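Local coordinates for protein alpha-fucosidase GH29 (Fusarium graminearum, PDB 4PSR) that acts as an alpha-L-fucosidase of glycoside hydrolase family 29, probably releasing alpha-1,6-linked fucose from the innermost N-acetylglucosamine of glycoproteins, at residues Y53-D58 with F180-K185; N175-F180 with E239-V244; G435-V440 with S467-D472; W379-E384 with G516-L521. One frame throughout, in Å; residues are numbered along the deposited sequence.

Contact 1. Residues Y53-D58 with F180-K185; sequences YEPDSD and FQWAPK
E54 lies flat along the indole of W182, its side chain running the same way as the ring and its carboxylate plane parallel to it. With CG anti to the backbone N (chi1 -175°) and the chain extended beyond, CG and the carboxylate are laid along the six-membered ring. The methylene CG sits 3.5 Å from the centroid of that ring and 12° off the normal, a CH-pi contact. E54 CB touches the indole too, 3.4 Å from W182 CE3. On the same face, P55 CD lies over the five-membered ring, 3.8 Å from its centroid. The opposite face of the indole is covered by CG of Q181. A third CH-pi contact involves the phenol of Y53, with A183 CA over its face at 3.8 Å from the centroid.

Both segments are loops of the TIM barrel, one following strand 29-33 and the other strand 165-170, on the barrel rim that also carries the fucose site.

Further apolar contacts line the phenol. P184 crosses Y53 at about a right angle, CD lying 3.5 Å from Y53 CE1, while F180 CD1 approaches Y53 CE2 more loosely, at 4.2 Å. Y53 CB also meets W182 CB at 3.6 Å. The polar ends turn elsewhere: Y53 OH bonds to Y75 N, and E54 OE1 to N51 ND2. Between the backbones, a water lies 3.1 Å from Y53 O and is also placed to donate to W182 O.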
loop_
_atom_site.group_PDB
_atom_site.type_symbol
_atom_site.label_atom_id
_atom_site.label_comp_id
_atom_site.label_asym_id
_atom_site.label_seq_id
_atom_site.Cartn_x
_atom_site.Cartn_y
_atom_site.Cartn_z
ATOM N N TYR A 53 -8.365 11.912 -26.243
ATOM C CA TYR A 53 -9.499 12.738 -26.664
ATOM C C TYR A 53 -9.399 14.192 -26.189
ATOM O O TYR A 53 -10.196 15.024 -26.604
ATOM C CB TYR A 53 -10.784 12.179 -26.102
ATOM C CG TYR A 53 -11.212 10.803 -26.549
ATOM C CD1 TYR A 53 -11.845 10.606 -27.762
ATOM C CD2 TYR A 53 -11.060 9.701 -25.702
ATOM C CE1 TYR A 53 -12.301 9.352 -28.146
ATOM C CE2 TYR A 53 -11.530 8.452 -26.067
ATOM C CZ TYR A 53 -12.142 8.280 -27.289
ATOM O OH TYR A 53 -12.629 7.025 -27.655
ATOM N N GLU A 54 -8.480 14.484 -25.287
ATOM C CA GLU A 54 -8.449 15.792 -24.624
ATOM C C GLU A 54 -8.087 16.883 -25.640
ATOM O O GLU A 54 -7.142 16.733 -26.379
ATOM C CB GLU A 54 -7.425 15.785 -23.492
ATOM C CG GLU A 54 -7.393 17.060 -22.658
ATOM C CD GLU A 54 -6.310 17.030 -21.616
ATOM O OE1 GLU A 54 -5.571 16.022 -21.551
ATOM O OE2 GLU A 54 -6.203 18.008 -20.847
ATOM N N PRO A 55 -8.842 17.994 -25.654
ATOM C CA PRO A 55 -8.481 19.068 -26.587
ATOM C C PRO A 55 -7.068 19.573 -26.382
ATOM O O PRO A 55 -6.655 19.795 -25.247
ATOM C CB PRO A 55 -9.516 20.167 -26.269
ATOM C CG PRO A 55 -10.690 19.430 -25.798
ATOM C CD PRO A 55 -10.159 18.212 -25.042
ATOM N N ASP A 56 -6.348 19.728 -27.488
ATOM C CA ASP A 56 -5.018 20.331 -27.502
ATOM C C ASP A 56 -3.943 19.559 -26.710
ATOM O O ASP A 56 -2.875 20.109 -26.417
ATOM C CB ASP A 56 -5.102 21.777 -26.983
ATOM C CG ASP A 56 -3.902 22.623 -27.383
ATOM O OD1 ASP A 56 -3.231 22.291 -28.386
ATOM O OD2 ASP A 56 -3.638 23.624 -26.687
ATOM N N SER A 57 -4.175 18.290 -26.375
ATOM C CA SER A 57 -3.180 17.582 -25.561
ATOM C C SER A 57 -2.080 16.930 -26.390
ATOM O O SER A 57 -2.247 16.668 -27.574
ATOM C CB SER A 57 -3.847 16.509 -24.707
ATOM O OG SER A 57 -4.344 15.484 -25.542
ATOM N N ASP A 58 -0.957 16.644 -25.745
ATOM C CA ASP A 58 0.096 15.912 -26.405
ATOM C C ASP A 58 -0.388 14.516 -26.821
ATOM O O ASP A 58 -0.015 14.033 -27.880
ATOM C CB ASP A 58 1.331 15.811 -25.520
ATOM C CG ASP A 58 2.440 15.045 -26.177
ATOM O OD1 ASP A 58 3.143 15.625 -27.041
ATOM O OD2 ASP A 58 2.609 13.849 -25.853
ATOM N N PHE A 180 -13.750 9.487 -19.238
ATOM C CA PHE A 180 -13.974 9.594 -20.675
ATOM C C PHE A 180 -14.766 10.872 -21.044
ATOM O O PHE A 180 -15.470 10.907 -22.036
ATOM C CB PHE A 180 -14.709 8.352 -21.174
ATOM C CG PHE A 180 -13.823 7.133 -21.388
ATOM C CD1 PHE A 180 -12.724 7.201 -22.221
ATOM C CD2 PHE A 180 -14.164 5.895 -20.811
ATOM C CE1 PHE A 180 -11.931 6.073 -22.477
ATOM C CE2 PHE A 180 -13.360 4.751 -21.092
ATOM C CZ PHE A 180 -12.278 4.850 -21.909
ATOM N N GLN A 181 -14.598 11.934 -20.270
ATOM C CA GLN A 181 -15.398 13.158 -20.504
ATOM C C GLN A 181 -15.212 13.751 -21.903
ATOM O O GLN A 181 -16.124 14.425 -22.402
ATOM C CB GLN A 181 -15.065 14.221 -19.442
ATOM C CG GLN A 181 -13.689 14.817 -19.522
ATOM C CD GLN A 181 -13.434 15.746 -18.374
ATOM O OE1 GLN A 181 -12.748 15.419 -17.421
ATOM N NE2 GLN A 181 -13.997 16.952 -18.466
ATOM N N TRP A 182 -14.054 13.541 -22.521
ATOM C CA TRP A 182 -13.772 14.130 -23.838
ATOM C C TRP A 182 -14.106 13.225 -25.038
ATOM O O TRP A 182 -13.915 13.634 -26.195
ATOM C CB TRP A 182 -12.330 14.618 -23.924
ATOM C CG TRP A 182 -11.997 15.677 -22.880
ATOM C CD1 TRP A 182 -12.657 16.877 -22.706
ATOM C CD2 TRP A 182 -10.976 15.641 -21.873
ATOM N NE1 TRP A 182 -12.097 17.584 -21.672
ATOM C CE2 TRP A 182 -11.058 16.857 -21.144
ATOM C CE3 TRP A 182 -9.999 14.715 -21.516
ATOM C CZ2 TRP A 182 -10.201 17.163 -20.074
ATOM C CZ3 TRP A 182 -9.126 15.033 -20.440
ATOM C CH2 TRP A 182 -9.260 16.241 -19.724
ATOM N N ALA A 183 -14.540 11.987 -24.774
ATOM C CA ALA A 183 -14.950 11.103 -25.866
ATOM C C ALA A 183 -16.232 11.618 -26.504
ATOM O O ALA A 183 -17.089 12.138 -25.799
ATOM C CB ALA A 183 -15.157 9.669 -25.371
ATOM N N PRO A 184 -16.383 11.436 -27.830
ATOM C CA PRO A 184 -17.646 11.839 -28.457
ATOM C C PRO A 184 -18.831 11.104 -27.846
ATOM O O PRO A 184 -18.740 9.929 -27.455
ATOM C CB PRO A 184 -17.463 11.404 -29.909
ATOM C CG PRO A 184 -15.991 11.288 -30.126
ATOM C CD PRO A 184 -15.416 10.886 -28.796
ATOM N N LYS A 185 -19.971 11.772 -27.783
ATOM C CA LYS A 185 -21.191 11.104 -27.422
ATOM C C LYS A 185 -21.535 10.086 -28.476
ATOM O O LYS A 185 -21.300 10.304 -29.677
ATOM C CB LYS A 185 -22.332 12.119 -27.323
ATOM C CG LYS A 185 -22.117 13.154 -26.262
ATOM C CD LYS A 185 -21.773 12.519 -24.915
ATOM C CE LYS A 185 -21.430 13.543 -23.854
ATOM N NZ LYS A 185 -20.886 12.857 -22.652
HETATM O O HOH W 1 -12.888 16.543 -27.099
#

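Contact 2. Residues N175-F180 with E239-V244; sequences NYNGFF and EGPCAV
N177 sets its side-chain amide against the backbone of A243, using both ends of the group on one residue. Its ND2 donates to A243 O over 3.0 Å, while A243 N returns a weak bond of 3.3 Å to N177 OD1. The pairing is skewed: ND2 approaches from above the A243 carbonyl plane, 57° out of it, and the N-H...O angle is only 139°. With CG anti to the carbonyl carbon (chi1 -82°), the amide is carried across to the second segment. Other groups grip the amide further, R200 NH2 bonding to OD1 and ND2 donating to A173 O, which should hold it against rotation.

This polar pairing is the tightly packed part. Beside it the phenol of Y176 crosses V244 at about a right angle, a close but apolar touch limited to the hydroxyl end, with OH meeting CG2 at 3.5 Å; the hydroxyl finds its hydrogen-bond partner in D204. The loose side is that of P241, which is partly exposed and whose nearest approach is 4.1 Å, from P241 CD to N177 OD1. A water fills in here, accepting from C242 N at 2.8 Å and lying 3.0 Å from N177 O.

C242 SG forms the disulfide with C235, within the same loop. Within the TIM barrel, the short helix 175-179 after strand 165-170 thus leans on the loop between strand 222-225 and helix 246-263, while W207 of helix 200-218 packs against both Y176 and V244.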
loop_
_atom_site.group_PDB
_atom_site.type_symbol
_atom_site.label_atom_id
_atom_site.label_comp_id
_atom_site.label_asym_id
_atom_site.label_seq_id
_atom_site.Cartn_x
_atom_site.Cartn_y
_atom_site.Cartn_z
ATOM N N ASN A 175 -14.571 5.581 -14.400
ATOM C CA ASN A 175 -15.036 5.341 -15.758
ATOM C C ASN A 175 -16.255 6.181 -16.171
ATOM O O ASN A 175 -16.286 6.680 -17.304
ATOM C CB ASN A 175 -15.345 3.836 -15.926
ATOM C CG ASN A 175 -16.012 3.520 -17.234
ATOM O OD1 ASN A 175 -17.236 3.350 -17.279
ATOM N ND2 ASN A 175 -15.241 3.474 -18.315
ATOM N N TYR A 176 -17.220 6.313 -15.274
ATOM C CA TYR A 176 -18.443 7.055 -15.564
ATOM C C TYR A 176 -18.546 8.328 -14.762
ATOM O O TYR A 176 -19.629 8.949 -14.738
ATOM C CB TYR A 176 -19.681 6.182 -15.355
ATOM C CG TYR A 176 -19.962 5.660 -13.956
ATOM C CD1 TYR A 176 -19.383 4.462 -13.500
ATOM C CD2 TYR A 176 -20.887 6.303 -13.110
ATOM C CE1 TYR A 176 -19.684 3.963 -12.267
ATOM C CE2 TYR A 176 -21.171 5.803 -11.842
ATOM C CZ TYR A 176 -20.590 4.618 -11.442
ATOM O OH TYR A 176 -20.885 4.082 -10.208
ATOM N N ASN A 177 -17.455 8.715 -14.095
ATOM C CA ASN A 177 -17.399 9.945 -13.291
ATOM C C ASN A 177 -16.408 10.943 -13.862
ATOM O O ASN A 177 -15.972 11.837 -13.156
ATOM C CB ASN A 177 -17.105 9.645 -11.808
ATOM C CG ASN A 177 -18.331 9.234 -11.052
ATOM O OD1 ASN A 177 -19.189 10.083 -10.748
ATOM N ND2 ASN A 177 -18.445 7.969 -10.714
ATOM N N GLY A 178 -16.057 10.808 -15.136
ATOM C CA GLY A 178 -15.288 11.810 -15.835
ATOM C C GLY A 178 -14.129 11.313 -16.668
ATOM O O GLY A 178 -13.668 12.031 -17.539
ATOM N N PHE A 179 -13.651 10.092 -16.445
ATOM C CA PHE A 179 -12.472 9.640 -17.193
ATOM C C PHE A 179 -12.599 9.867 -18.689
ATOM O O PHE A 179 -11.672 10.349 -19.327
ATOM C CB PHE A 179 -12.245 8.150 -16.927
ATOM C CG PHE A 179 -10.949 7.592 -17.497
ATOM C CD1 PHE A 179 -9.723 7.915 -16.945
ATOM C CD2 PHE A 179 -10.985 6.695 -18.552
ATOM C CE1 PHE A 179 -8.539 7.371 -17.433
ATOM C CE2 PHE A 179 -9.802 6.141 -19.038
ATOM C CZ PHE A 179 -8.596 6.488 -18.482
ATOM N N PHE A 180 -13.750 9.487 -19.238
ATOM C CA PHE A 180 -13.974 9.594 -20.675
ATOM C C PHE A 180 -14.766 10.872 -21.044
ATOM O O PHE A 180 -15.470 10.907 -22.036
ATOM C CB PHE A 180 -14.709 8.352 -21.174
ATOM C CG PHE A 180 -13.823 7.133 -21.388
ATOM C CD1 PHE A 180 -12.724 7.201 -22.221
ATOM C CD2 PHE A 180 -14.164 5.895 -20.811
ATOM C CE1 PHE A 180 -11.931 6.073 -22.477
ATOM C CE2 PHE A 180 -13.360 4.751 -21.092
ATOM C CZ PHE A 180 -12.278 4.850 -21.909
ATOM N N GLU A 239 -18.685 17.571 -14.654
ATOM C CA GLU A 239 -19.778 17.938 -13.755
ATOM C C GLU A 239 -20.429 16.651 -13.270
ATOM O O GLU A 239 -21.000 15.903 -14.057
ATOM C CB GLU A 239 -20.818 18.803 -14.469
ATOM C CG GLU A 239 -20.316 20.152 -14.976
ATOM C CD GLU A 239 -21.404 20.977 -15.682
ATOM O OE1 GLU A 239 -22.519 20.458 -15.934
ATOM O OE2 GLU A 239 -21.145 22.163 -15.975
ATOM N N GLY A 240 -20.303 16.395 -11.980
ATOM C CA GLY A 240 -20.770 15.150 -11.402
ATOM C C GLY A 240 -20.273 15.006 -9.979
ATOM O O GLY A 240 -19.410 15.774 -9.532
ATOM N N PRO A 241 -20.810 14.013 -9.257
ATOM C CA PRO A 241 -20.519 13.826 -7.839
ATOM C C PRO A 241 -19.181 13.143 -7.551
ATOM O O PRO A 241 -18.791 13.129 -6.388
ATOM C CB PRO A 241 -21.669 12.943 -7.360
ATOM C CG PRO A 241 -22.061 12.165 -8.538
ATOM C CD PRO A 241 -21.845 13.075 -9.726
ATOM N N CYS A 242 -18.520 12.596 -8.568
ATOM C CA CYS A 242 -17.234 11.911 -8.347
ATOM C C CYS A 242 -17.458 10.835 -7.290
ATOM O O CYS A 242 -16.746 10.743 -6.279
ATOM C CB CYS A 242 -16.146 12.923 -7.916
ATOM S SG CYS A 242 -14.445 12.386 -8.220
ATOM N N ALA A 243 -18.500 10.034 -7.525
ATOM C CA ALA A 243 -18.981 9.083 -6.555
ATOM C C ALA A 243 -19.739 7.934 -7.182
ATOM O O ALA A 243 -20.228 8.041 -8.310
ATOM C CB ALA A 243 -19.923 9.804 -5.525
ATOM N N VAL A 244 -19.863 6.876 -6.394
ATOM C CA VAL A 244 -20.745 5.735 -6.640
ATOM C C VAL A 244 -21.925 5.830 -5.675
ATOM O O VAL A 244 -21.779 6.201 -4.519
ATOM C CB VAL A 244 -19.991 4.369 -6.440
ATOM C CG1 VAL A 244 -20.950 3.187 -6.560
ATOM C CG2 VAL A 244 -18.830 4.243 -7.415
HETATM O O HOH W 2 -18.032 13.008 -11.310
#

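Contact 3. Residues G435-V440 with S467-D472; sequences GSNALV and SKDALD
S436 and N437 give their backbone N-H groups to the carbonyls of S467 and K468, docking a type I turn, S436-L439, on the tip of a beta hairpin. That hairpin joins strands 464-466 and 471-474 of a small three-stranded antiparallel sheet in the C-terminal domain. The first bond, S436 N to S467 O, is 2.9 Å long and nearly straight (169°). The second, N437 N to K468 O, is also 2.9 Å and meets the acceptor in the carbonyl plane, on a lone pair. K468 O has a further likely donor in a water 2.8 Å away, which in turn accepts a weak bond from A438 N. S467 O likewise takes a weak second bond, from A470 N, and the hairpin closes through S467 N to A470 O at 2.9 Å. The hydroxyl of S467 has both D472 OD2 and A470 O within reach of its one proton. D472, in the outgoing strand, uses OD1 for S430 OG of the neighbouring strand.

G435 lies against this tip without a side chain, bringing its CA within 3.5 Å of A470 C.

Farther out the contact is wet. ND2 of N437 donates to two waters, at 2.9 Å and 3.0 Å, and in the modelled conformer of D469, one of two, both of these donate onward to OD1. K468 O lies near ND2 as well, but at an angle too poor for a bond. The other end of the amide rests on the lysine: with N437 CG anti to the carbonyl carbon (chi1 -75°), OD1 settles 3.5 Å from K468 CB.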
loop_
_atom_site.group_PDB
_atom_site.type_symbol
_atom_site.label_atom_id
_atom_site.label_comp_id
_atom_site.label_asym_id
_atom_site.label_seq_id
_atom_site.Cartn_x
_atom_site.Cartn_y
_atom_site.Cartn_z
ATOM N N GLY A 435 19.119 5.715 23.754
ATOM C CA GLY A 435 20.120 6.426 24.557
ATOM C C GLY A 435 19.576 6.776 25.938
ATOM O O GLY A 435 18.424 6.498 26.246
ATOM N N SER A 436 20.412 7.396 26.770
ATOM C CA SER A 436 19.990 7.737 28.120
ATOM C C SER A 436 19.005 8.894 28.115
ATOM O O SER A 436 18.126 8.971 28.978
ATOM C CB SER A 436 21.195 8.046 29.020
ATOM O OG SER A 436 21.963 6.879 29.237
ATOM N N ASN A 437 19.127 9.791 27.139
ATOM C CA ASN A 437 18.190 10.911 27.026
ATOM C C ASN A 437 16.782 10.379 26.798
ATOM O O ASN A 437 15.794 10.990 27.204
ATOM C CB ASN A 437 18.547 11.864 25.878
ATOM C CG ASN A 437 19.728 12.753 26.194
ATOM O OD1 ASN A 437 20.148 12.857 27.345
ATOM N ND2 ASN A 437 20.260 13.420 25.171
ATOM N N ALA A 438 16.707 9.213 26.168
ATOM C CA ALA A 438 15.423 8.562 25.920
ATOM C C ALA A 438 14.864 7.897 27.174
ATOM O O ALA A 438 13.826 7.254 27.117
ATOM C CB ALA A 438 15.569 7.537 24.805
ATOM N N LEU A 439 15.571 8.033 28.300
ATOM C CA LEU A 439 15.126 7.489 29.588
ATOM C C LEU A 439 14.938 5.984 29.490
ATOM O O LEU A 439 14.036 5.418 30.101
ATOM C CB LEU A 439 13.837 8.166 30.078
ATOM C CG LEU A 439 13.794 9.702 30.069
ATOM C CD1 LEU A 439 12.503 10.248 30.682
ATOM C CD2 LEU A 439 14.990 10.244 30.813
ATOM N N VAL A 440 15.804 5.341 28.717
ATOM C CA VAL A 440 15.733 3.908 28.495
ATOM C C VAL A 440 16.749 3.159 29.369
ATOM O O VAL A 440 17.932 3.493 29.379
ATOM C CB VAL A 440 15.971 3.630 26.984
ATOM C CG1 VAL A 440 16.504 2.243 26.723
ATOM C CG2 VAL A 440 14.669 3.856 26.203
ATOM N N SER A 467 25.328 6.246 25.458
ATOM C CA SER A 467 25.559 7.652 25.754
ATOM C C SER A 467 24.227 8.351 25.984
ATOM O O SER A 467 23.163 7.729 25.816
ATOM C CB SER A 467 26.325 8.313 24.595
ATOM O OG SER A 467 25.567 8.318 23.376
ATOM N N LYS A 468 24.267 9.622 26.385
ATOM C CA LYS A 468 23.073 10.456 26.433
ATOM C C LYS A 468 22.353 10.438 25.108
ATOM O O LYS A 468 21.132 10.305 25.060
ATOM C CB LYS A 468 23.438 11.898 26.764
ATOM C CG LYS A 468 23.913 12.089 28.169
ATOM C CD LYS A 468 24.423 13.506 28.363
ATOM C CE LYS A 468 23.300 14.525 28.338
ATOM N NZ LYS A 468 23.830 15.902 28.543
ATOM N N ASP A 469 23.114 10.574 24.031
ATOM C CA ASP A 469 22.531 10.749 22.710
ATOM C C ASP A 469 21.980 9.447 22.124
ATOM O O ASP A 469 21.008 9.489 21.371
ATOM C CB ASP A 469 23.563 11.338 21.748
ATOM C CG ASP A 469 23.912 12.793 22.057
ATOM O OD1 ASP A 469 23.121 13.484 22.734
ATOM O OD2 ASP A 469 24.982 13.246 21.602
ATOM N N ALA A 470 22.573 8.305 22.460
ATOM C CA ALA A 470 22.236 7.056 21.766
ATOM C C ALA A 470 22.803 5.782 22.355
ATOM O O ALA A 470 23.825 5.790 23.045
ATOM C CB ALA A 470 22.724 7.145 20.312
ATOM N N LEU A 471 22.180 4.663 22.016
ATOM C CA LEU A 471 22.865 3.381 22.103
ATOM C C LEU A 471 23.828 3.285 20.926
ATOM O O LEU A 471 23.411 3.207 19.762
ATOM C CB LEU A 471 21.888 2.204 22.091
ATOM C CG LEU A 471 22.429 0.785 21.916
ATOM C CD1 LEU A 471 23.470 0.444 22.995
ATOM C CD2 LEU A 471 21.321 -0.276 21.931
ATOM N N ASP A 472 25.123 3.290 21.237
ATOM C CA ASP A 472 26.176 3.297 20.240
ATOM C C ASP A 472 26.724 1.892 20.047
ATOM O O ASP A 472 27.416 1.364 20.917
ATOM C CB ASP A 472 27.281 4.268 20.679
ATOM C CG ASP A 472 26.791 5.695 20.777
ATOM O OD1 ASP A 472 26.175 6.180 19.803
ATOM O OD2 ASP A 472 27.003 6.340 21.826
HETATM O O HOH W 3 20.111 13.833 22.313
HETATM O O HOH W 4 22.343 15.525 24.827
HETATM O O HOH W 5 18.804 9.345 23.729
#

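Contact 4. Residues W379-E384 with G516-L521; sequences WDIYGE and GVALAL
D380 reaches across to the strand 516-519 with its carboxylate. The torsion chi1 of -67°, which leaves CG anti to the carbonyl carbon, directs both oxygens at that strand. OD2 lies 3.4 Å from V517 CA and takes a weak hydrogen bond from A518 N, at 3.5 Å and 149°. OD1 sits beside the valine, 3.6 Å from V517 CG1, the two side chains crossing at about a right angle. The backbones themselves set D380 CB 4.0 Å from A518 CB. A water bridges the two main chains, donating to D380 O and to A518 O, each at 2.7 Å. I381 adds a looser apolar touch, CD1 to A518 CB.

In the next shell, A532 of helix 526-532 packs on both D380 and V517. OD1 is hydrogen-bonded to a Tris molecule, probably from the crystallisation liquor, and has a long, weak ion pair with R297. On the other flank the backbone of Y382 bonds to F407, whose ring meets W379 edge-to-face.

V517 and L519 bond through their backbones to V506 and A504, leaving A518 N directed away from that partner strand. The arrangement is a carboxylate-to-backbone and water-mediated contact on the edge strand 516-519 of an antiparallel sheet, where the lead-in to strand 383-384, itself an edge strand of another sheet, docks.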
loop_
_atom_site.group_PDB
_atom_site.type_symbol
_atom_site.label_atom_id
_atom_site.label_comp_id
_atom_site.label_asym_id
_atom_site.label_seq_id
_atom_site.Cartn_x
_atom_site.Cartn_y
_atom_site.Cartn_z
ATOM N N TRP A 379 7.038 -0.563 15.660
ATOM C CA TRP A 379 7.349 -0.139 17.025
ATOM C C TRP A 379 6.484 1.103 17.307
ATOM O O TRP A 379 5.530 1.330 16.586
ATOM C CB TRP A 379 8.832 0.174 17.129
ATOM C CG TRP A 379 9.389 0.191 18.523
ATOM C CD1 TRP A 379 8.927 -0.506 19.602
ATOM C CD2 TRP A 379 10.540 0.913 18.968
ATOM N NE1 TRP A 379 9.726 -0.249 20.703
ATOM C CE2 TRP A 379 10.708 0.634 20.342
ATOM C CE3 TRP A 379 11.416 1.804 18.349
ATOM C CZ2 TRP A 379 11.737 1.185 21.091
ATOM C CZ3 TRP A 379 12.460 2.341 19.098
ATOM C CH2 TRP A 379 12.597 2.026 20.465
ATOM N N ASP A 380 6.786 1.904 18.334
ATOM C CA ASP A 380 6.038 3.153 18.505
ATOM C C ASP A 380 6.731 4.330 17.837
ATOM O O ASP A 380 6.172 5.408 17.768
ATOM C CB ASP A 380 5.720 3.476 19.970
ATOM C CG ASP A 380 4.740 2.471 20.594
ATOM O OD1 ASP A 380 3.729 2.076 19.961
ATOM O OD2 ASP A 380 5.010 2.040 21.728
ATOM N N ILE A 381 7.965 4.118 17.382
ATOM C CA ILE A 381 8.733 5.116 16.648
ATOM C C ILE A 381 9.222 4.425 15.384
ATOM O O ILE A 381 9.736 3.313 15.465
ATOM C CB ILE A 381 9.929 5.603 17.500
ATOM C CG1 ILE A 381 9.425 6.329 18.761
ATOM C CG2 ILE A 381 10.842 6.519 16.669
ATOM C CD1 ILE A 381 10.510 6.562 19.806
ATOM N N TYR A 382 9.006 5.015 14.209
ATOM C CA TYR A 382 9.261 4.257 12.964
ATOM C C TYR A 382 10.737 4.183 12.581
ATOM O O TYR A 382 11.161 3.246 11.917
ATOM C CB TYR A 382 8.451 4.770 11.770
ATOM C CG TYR A 382 8.870 6.097 11.264
ATOM C CD1 TYR A 382 9.903 6.221 10.357
ATOM C CD2 TYR A 382 8.212 7.240 11.692
ATOM C CE1 TYR A 382 10.293 7.484 9.893
ATOM C CE2 TYR A 382 8.583 8.471 11.254
ATOM C CZ TYR A 382 9.603 8.589 10.363
ATOM O OH TYR A 382 9.951 9.845 9.928
ATOM N N GLY A 383 11.514 5.188 12.969
ATOM C CA GLY A 383 12.878 5.298 12.476
ATOM C C GLY A 383 13.570 6.558 12.944
ATOM O O GLY A 383 13.002 7.376 13.687
ATOM N N GLU A 384 14.800 6.706 12.467
ATOM C CA GLU A 384 15.648 7.869 12.745
ATOM C C GLU A 384 16.513 8.197 11.543
ATOM O O GLU A 384 16.852 7.318 10.770
ATOM C CB GLU A 384 16.602 7.600 13.913
ATOM C CG GLU A 384 15.955 7.079 15.155
ATOM C CD GLU A 384 16.948 6.692 16.268
ATOM O OE1 GLU A 384 18.179 6.915 16.136
ATOM O OE2 GLU A 384 16.458 6.169 17.285
ATOM N N GLY A 516 3.619 0.382 28.029
ATOM C CA GLY A 516 3.616 1.764 27.604
ATOM C C GLY A 516 3.666 1.961 26.110
ATOM O O GLY A 516 4.010 1.044 25.360
ATOM N N VAL A 517 3.356 3.188 25.710
ATOM C CA VAL A 517 3.356 3.599 24.313
ATOM C C VAL A 517 4.036 4.957 24.238
ATOM O O VAL A 517 3.634 5.899 24.936
ATOM C CB VAL A 517 1.928 3.710 23.745
ATOM C CG1 VAL A 517 1.948 4.219 22.303
ATOM C CG2 VAL A 517 1.230 2.353 23.815
ATOM N N ALA A 518 5.064 5.070 23.401
ATOM C CA ALA A 518 5.682 6.366 23.089
ATOM C C ALA A 518 4.867 7.101 22.009
ATOM O O ALA A 518 4.318 6.464 21.091
ATOM C CB ALA A 518 7.097 6.177 22.642
ATOM N N LEU A 519 4.758 8.416 22.163
ATOM C CA LEU A 519 3.984 9.276 21.250
ATOM C C LEU A 519 4.817 10.445 20.746
ATOM O O LEU A 519 5.425 11.182 21.514
ATOM C CB LEU A 519 2.732 9.808 21.951
ATOM C CG LEU A 519 1.766 8.772 22.524
ATOM C CD1 LEU A 519 0.658 9.457 23.332
ATOM C CD2 LEU A 519 1.159 7.901 21.424
ATOM N N ALA A 520 4.830 10.640 19.427
ATOM C CA ALA A 520 5.417 11.838 18.848
ATOM C C ALA A 520 4.469 13.024 19.029
ATOM O O ALA A 520 3.415 12.888 19.657
ATOM C CB ALA A 520 5.688 11.599 17.357
ATOM N N LEU A 521 4.819 14.193 18.482
ATOM C CA LEU A 521 3.857 15.270 18.364
ATOM C C LEU A 521 2.768 14.820 17.397
ATOM O O LEU A 521 3.076 14.240 16.354
ATOM C CB LEU A 521 4.530 16.543 17.848
ATOM C CG LEU A 521 5.711 17.104 18.630
ATOM C CD1 LEU A 521 6.132 18.438 18.000
ATOM C CD2 LEU A 521 5.353 17.308 20.082
HETATM O O HOH W 6 3.624 6.025 18.499
#

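How the contacts relate
The contacts form two pairs at opposite sides of the chain's centre. Contacts 1 and 2 lie about 15 Å apart, centre to centre, in the TIM barrel; they share F180, and their segments alternate along the chain, so loops following strands 29-33, 165-170 and 222-225 are joined side by side around the rim. Contacts 3 and 4, also about 15 Å apart between centres, belong to the beta-rich C-terminal part; their nearest atoms are about 6 Å apart without touching. Both segments of contact 3 fall between those of contact 4, which links two separate antiparallel sheets. The centres of contacts 1 and 3 are about 60 Å apart, so each pair is local to its own part of the chain, the barrel or the beta-rich region.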